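PDB 3QQ2: BrkA autotransporter from Bordetella pertussis, which inhibits the classical pathway of complement activation and uses its C-terminal translocator domain, the part present here, as an outer-membrane pore for its passenger domain. Local coordinates for residues G255-A260 with G279-F284; I207-A212 with G247-L252. The protein carries 1 engineered substitution. All coordinates share one frame; numbering follows the deposited sequence.

Contact 1: residues G255-A260 with G279-F284; sequences GHNLYA and GYRYSF
H256 meets Y280 obliquely, rim to rim: ND1 of H256 lies 2.8 Å from OH of Y280, in a bent hydrogen bond for which either group could be the donor. The phenol gets there because CG of Y280 stands anti to its backbone N (chi1 166°), which lays the ring along the sheet toward the histidine two residues before its direct partner L258, a diagonal contact. Their planes are 47° apart, and neither ring covers the face of the other. Y282 adds a third ring beside H256, again oblique, completing an aromatic cluster. Further along the same face, CD2 of L258 reaches the edge of the Y280 ring, 4.3 Å from CD2 of Y280. These strands form the last hairpin of the autotransporter beta-barrel, and the chain ends Y280, Y282, F284, alternate aromatics finishing in a terminal phenylalanine, as is familiar from outer-membrane proteins. On the other face, Y259 and R281 lie side by side and point the same way, OH of Y259 being 4.1 Å from CB of R281. The extended arginine carries its guanidinium past the tyrosine to salt bridges with D19 and D54, its plane turned 59° from the ring. The edge of the Y259 ring at CD1 lies 3.2 Å from O of G279. Between the faces, Y259 and G279 exchange two backbone hydrogen bonds, and N of S283 donates to O of G255 at 2.6 Å.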
loop_
_atom_site.group_PDB
_atom_site.type_symbol
_atom_site.label_atom_id
_atom_site.label_comp_id
_atom_site.label_asym_id
_atom_site.label_seq_id
_atom_site.Cartn_x
_atom_site.Cartn_y
_atom_site.Cartn_z
ATOM N N GLY A 255 11.450 35.949 -37.507
ATOM C CA GLY A 255 11.535 34.574 -37.073
ATOM C C GLY A 255 10.801 34.220 -35.803
ATOM O O GLY A 255 10.715 33.049 -35.476
ATOM N N HIS A 256 10.269 35.200 -35.080
ATOM C CA HIS A 256 9.555 34.896 -33.826
ATOM C C HIS A 256 8.090 34.436 -34.006
ATOM O O HIS A 256 7.376 34.849 -34.946
ATOM C CB HIS A 256 9.636 36.072 -32.850
ATOM C CG HIS A 256 11.025 36.576 -32.638
ATOM N ND1 HIS A 256 11.905 35.989 -31.746
ATOM C CD2 HIS A 256 11.704 37.584 -33.226
ATOM C CE1 HIS A 256 13.061 36.621 -31.791
ATOM N NE2 HIS A 256 12.965 37.594 -32.677
ATOM N N ASN A 257 7.663 33.578 -33.085
ATOM C CA ASN A 257 6.326 33.040 -33.058
ATOM C C ASN A 257 5.860 32.881 -31.642
ATOM O O ASN A 257 6.584 32.338 -30.805
ATOM C CB ASN A 257 6.317 31.690 -33.717
ATOM C CG ASN A 257 6.695 31.773 -35.148
ATOM O OD1 ASN A 257 7.843 31.519 -35.512
ATOM N ND2 ASN A 257 5.742 32.176 -35.982
ATOM N N LEU A 258 4.655 33.374 -31.385
ATOM C CA LEU A 258 4.029 33.282 -30.086
ATOM C C LEU A 258 2.665 32.650 -30.231
ATOM O O LEU A 258 1.914 32.995 -31.155
ATOM C CB LEU A 258 3.864 34.668 -29.478
ATOM C CG LEU A 258 5.107 35.327 -28.895
ATOM C CD1 LEU A 258 4.864 36.816 -28.682
ATOM C CD2 LEU A 258 5.526 34.654 -27.596
ATOM N N TYR A 259 2.356 31.722 -29.318
ATOM C CA TYR A 259 1.007 31.142 -29.179
ATOM C C TYR A 259 0.548 31.205 -27.723
ATOM O O TYR A 259 1.312 30.996 -26.798
ATOM C CB TYR A 259 0.971 29.692 -29.676
ATOM C CG TYR A 259 1.877 29.411 -30.855
ATOM C CD1 TYR A 259 3.263 29.262 -30.681
ATOM C CD2 TYR A 259 1.364 29.293 -32.152
ATOM C CE1 TYR A 259 4.117 28.992 -31.778
ATOM C CE2 TYR A 259 2.208 29.029 -33.263
ATOM C CZ TYR A 259 3.582 28.874 -33.060
ATOM O OH TYR A 259 4.432 28.615 -34.119
ATOM N N ALA A 260 -0.709 31.524 -27.525
ATOM C CA ALA A 260 -1.310 31.403 -26.216
ATOM C C ALA A 260 -2.761 30.978 -26.440
ATOM O O ALA A 260 -3.387 31.409 -27.405
ATOM C CB ALA A 260 -1.218 32.726 -25.439
ATOM N N GLY A 279 3.250 29.238 -25.924
ATOM C CA GLY A 279 4.334 28.641 -26.689
ATOM C C GLY A 279 5.087 29.657 -27.511
ATOM O O GLY A 279 4.460 30.576 -28.040
ATOM N N TYR A 280 6.411 29.490 -27.610
ATOM C CA TYR A 280 7.256 30.324 -28.460
ATOM C C TYR A 280 8.071 29.489 -29.444
ATOM O O TYR A 280 8.616 28.461 -29.069
ATOM C CB TYR A 280 8.217 31.192 -27.625
ATOM C CG TYR A 280 9.341 31.807 -28.467
ATOM C CD1 TYR A 280 10.505 31.085 -28.755
ATOM C CD2 TYR A 280 9.223 33.085 -29.010
ATOM C CE1 TYR A 280 11.522 31.627 -29.545
ATOM C CE2 TYR A 280 10.247 33.629 -29.798
ATOM C CZ TYR A 280 11.386 32.888 -30.054
ATOM O OH TYR A 280 12.384 33.403 -30.833
ATOM N N ARG A 281 8.205 29.960 -30.683
ATOM C CA ARG A 281 9.042 29.284 -31.685
ATOM C C ARG A 281 9.821 30.296 -32.521
ATOM O O ARG A 281 9.272 31.326 -32.922
ATOM C CB ARG A 281 8.201 28.375 -32.600
ATOM C CG ARG A 281 8.939 27.887 -33.851
ATOM C CD ARG A 281 8.145 26.856 -34.630
ATOM N NE ARG A 281 8.885 26.324 -35.779
ATOM C CZ ARG A 281 9.554 25.160 -35.797
ATOM N NH1 ARG A 281 9.594 24.360 -34.724
ATOM N NH2 ARG A 281 10.205 24.786 -36.894
ATOM N N TYR A 282 11.091 29.977 -32.788
ATOM C CA TYR A 282 12.037 30.810 -33.549
ATOM C C TYR A 282 12.254 30.130 -34.884
ATOM O O TYR A 282 12.668 28.972 -34.945
ATOM C CB TYR A 282 13.373 30.904 -32.795
ATOM C CG TYR A 282 14.363 31.997 -33.224
ATOM C CD1 TYR A 282 14.494 32.378 -34.556
ATOM C CD2 TYR A 282 15.219 32.614 -32.276
ATOM C CE1 TYR A 282 15.397 33.354 -34.942
ATOM C CE2 TYR A 282 16.136 33.604 -32.659
ATOM C CZ TYR A 282 16.210 33.959 -34.004
ATOM O OH TYR A 282 17.084 34.928 -34.435
ATOM N N SER A 283 11.967 30.851 -35.961
ATOM C CA SER A 283 12.056 30.301 -37.311
ATOM C C SER A 283 13.482 30.349 -37.826
ATOM O O SER A 283 13.780 29.904 -38.939
ATOM C CB SER A 283 11.098 31.029 -38.229
ATOM O OG SER A 283 9.795 30.592 -37.934
ATOM N N PHE A 284 14.344 30.899 -36.975
ATOM C CA PHE A 284 15.801 30.818 -37.057
ATOM C C PHE A 284 16.427 31.199 -38.390
ATOM O O PHE A 284 16.227 30.508 -39.388
ATOM C CB PHE A 284 16.342 29.457 -36.577
ATOM C CG PHE A 284 17.725 29.560 -35.992
ATOM C CD1 PHE A 284 18.846 29.640 -36.827
ATOM C CD2 PHE A 284 17.904 29.660 -34.614
ATOM C CE1 PHE A 284 20.115 29.783 -36.300
ATOM C CE2 PHE A 284 19.167 29.807 -34.087
ATOM C CZ PHE A 284 20.276 29.874 -34.934
ATOM O OXT PHE A 284 17.166 32.187 -38.471
#

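Contact 2: residues I207-A212 with G247-L252; sequences IVQPYA and GVDAAL
O of I207 takes two groups from the facing strand: N of A251 gives it a hydrogen bond of 2.9 Å, and CA of A250 adds a CA-H...O contact. N of I207 returns the bond to O of A251, closing a reciprocal pair, with CB of I207 3.9 Å from CB of A251. Toward Q209 and D249 the ladder slackens, the two backbone bonds there being weak. It firms up again at Y211 and G247, which exchange N-H...O bonds in both directions. On the face bearing V208, P210 and V248, one methyl does the touching: CG1 of V248 meets both CG1 of V208, 3.6 Å away, and CG of P210, 3.7 Å away, and the V248 side chain crosses those of V208 and P210 at a slant. The opposite face, apolar at I207 and A251, turns polar at Q209, Y211 and D249. The Y211 ring turns its edge to OD1 of D249, which lies in the ring plane 3.2 Å from CE2, while the carboxylate is turned 32° from the ring. The amide of Q209 crosses that carboxylate with planes 73° apart; its OE1 is held from outside the pair by a hydrogen bond from R147. R195 makes a cation-pi contact with Y211 and a long, weak ion pair with D249. A chi1 of 61° places CG of Y211 between its own backbone N and carbonyl carbon, a turn that lays the ring over G247 of the neighbouring strand, whose CA lies 3.8 Å from the ring centroid, over the face, in a CH-pi contact. A tyrosine laid in this rotamer over a glycine directly across an antiparallel pair fits the aromatic rescue of glycine, or mortise-tenon joint, described in outer-membrane beta-barrels including autotransporters.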
loop_
_atom_site.group_PDB
_atom_site.type_symbol
_atom_site.label_atom_id
_atom_site.label_comp_id
_atom_site.label_asym_id
_atom_site.label_seq_id
_atom_site.Cartn_x
_atom_site.Cartn_y
_atom_site.Cartn_z
ATOM N N ILE A 207 1.746 38.991 -37.856
ATOM C CA ILE A 207 0.508 38.213 -38.033
ATOM C C ILE A 207 -0.097 37.857 -36.700
ATOM O O ILE A 207 0.396 36.967 -36.030
ATOM C CB ILE A 207 0.781 36.936 -38.851
ATOM C CG1 ILE A 207 1.183 37.295 -40.282
ATOM C CG2 ILE A 207 -0.439 36.028 -38.846
ATOM C CD1 ILE A 207 1.720 36.126 -41.076
ATOM N N VAL A 208 -1.156 38.561 -36.308
ATOM C CA VAL A 208 -1.971 38.116 -35.170
ATOM C C VAL A 208 -3.048 37.249 -35.768
ATOM O O VAL A 208 -3.655 37.622 -36.767
ATOM C CB VAL A 208 -2.611 39.277 -34.359
ATOM C CG1 VAL A 208 -3.310 38.743 -33.129
ATOM C CG2 VAL A 208 -1.560 40.236 -33.900
ATOM N N GLN A 209 -3.269 36.087 -35.173
ATOM C CA GLN A 209 -4.241 35.140 -35.699
ATOM C C GLN A 209 -5.087 34.493 -34.612
ATOM O O GLN A 209 -4.850 33.329 -34.256
ATOM C CB GLN A 209 -3.533 34.056 -36.511
ATOM C CG GLN A 209 -4.442 33.322 -37.468
ATOM C CD GLN A 209 -4.099 31.865 -37.594
ATOM O OE1 GLN A 209 -3.677 31.411 -38.654
ATOM N NE2 GLN A 209 -4.288 31.115 -36.515
ATOM N N PRO A 210 -6.081 35.232 -34.093
ATOM C CA PRO A 210 -7.021 34.707 -33.088
ATOM C C PRO A 210 -7.916 33.654 -33.679
ATOM O O PRO A 210 -8.053 33.570 -34.893
ATOM C CB PRO A 210 -7.885 35.912 -32.719
ATOM C CG PRO A 210 -7.187 37.070 -33.305
ATOM C CD PRO A 210 -6.446 36.586 -34.504
ATOM N N TYR A 211 -8.499 32.845 -32.803
ATOM C CA TYR A 211 -9.494 31.816 -33.154
ATOM C C TYR A 211 -10.206 31.442 -31.873
ATOM O O TYR A 211 -9.643 31.608 -30.774
ATOM C CB TYR A 211 -8.811 30.561 -33.701
ATOM C CG TYR A 211 -7.888 29.936 -32.676
ATOM C CD1 TYR A 211 -8.378 29.057 -31.718
ATOM C CD2 TYR A 211 -6.520 30.264 -32.633
ATOM C CE1 TYR A 211 -7.538 28.520 -30.766
ATOM C CE2 TYR A 211 -5.678 29.711 -31.692
ATOM C CZ TYR A 211 -6.196 28.839 -30.768
ATOM O OH TYR A 211 -5.387 28.276 -29.821
ATOM N N ALA A 212 -11.425 30.935 -32.003
ATOM C CA ALA A 212 -12.075 30.277 -30.889
ATOM C C ALA A 212 -12.284 28.789 -31.237
ATOM O O ALA A 212 -12.396 28.436 -32.416
ATOM C CB ALA A 212 -13.331 30.964 -30.553
ATOM N N GLY A 247 -7.659 31.090 -28.565
ATOM C CA GLY A 247 -6.238 31.406 -28.566
ATOM C C GLY A 247 -5.823 32.496 -29.532
ATOM O O GLY A 247 -6.619 32.974 -30.342
ATOM N N VAL A 248 -4.565 32.901 -29.434
ATOM C CA VAL A 248 -3.949 33.748 -30.456
ATOM C C VAL A 248 -2.583 33.219 -30.797
ATOM O O VAL A 248 -1.796 32.924 -29.897
ATOM C CB VAL A 248 -3.745 35.199 -30.010
ATOM C CG1 VAL A 248 -4.483 36.108 -30.977
ATOM C CG2 VAL A 248 -4.234 35.431 -28.591
ATOM N N ASP A 249 -2.306 33.086 -32.093
ATOM C CA ASP A 249 -0.955 32.723 -32.540
ATOM C C ASP A 249 -0.408 33.867 -33.360
ATOM O O ASP A 249 -0.950 34.152 -34.401
ATOM C CB ASP A 249 -0.909 31.431 -33.385
ATOM C CG ASP A 249 -2.043 30.482 -33.081
ATOM O OD1 ASP A 249 -3.196 30.906 -33.310
ATOM O OD2 ASP A 249 -1.813 29.324 -32.655
ATOM N N ALA A 250 0.653 34.513 -32.881
ATOM C CA ALA A 250 1.323 35.587 -33.625
ATOM C C ALA A 250 2.618 35.131 -34.264
ATOM O O ALA A 250 3.358 34.366 -33.672
ATOM C CB ALA A 250 1.587 36.819 -32.727
ATOM N N ALA A 251 2.840 35.588 -35.498
ATOM C CA ALA A 251 4.141 35.572 -36.189
ATOM C C ALA A 251 4.643 36.991 -36.114
ATOM O O ALA A 251 4.155 37.866 -36.821
ATOM C CB ALA A 251 4.004 35.151 -37.655
ATOM N N LEU A 252 5.591 37.236 -35.227
ATOM C CA LEU A 252 6.116 38.575 -35.083
ATOM C C LEU A 252 7.415 38.670 -35.833
ATOM O O LEU A 252 8.423 38.128 -35.393
ATOM C CB LEU A 252 6.307 38.935 -33.609
ATOM C CG LEU A 252 5.140 39.670 -32.941
ATOM C CD1 LEU A 252 3.888 39.752 -33.829
ATOM C CD2 LEU A 252 4.836 39.037 -31.584
#

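In the fold
Contacts 1 and 2 are consecutive steps round one barrel wall, joined by strands 241-252 and 256-267, which follow each other in the chain. Their centres are about 11 Å apart. The seam between them is backbone: N of A250 lies 2.6 Å from O of L258, and N of V248 lies 2.8 Å from O of A260, both probable hydrogen bonds. CD1 of L258 also packs on CD2 of L252 at 3.7 Å, while on the opposite face CD2 of Y259 packs against OD2 of D249, 3.2 Å away. Beyond contact 1, strand 271-282 pairs with strand 21-34, closing the barrel that encloses the translocation pore.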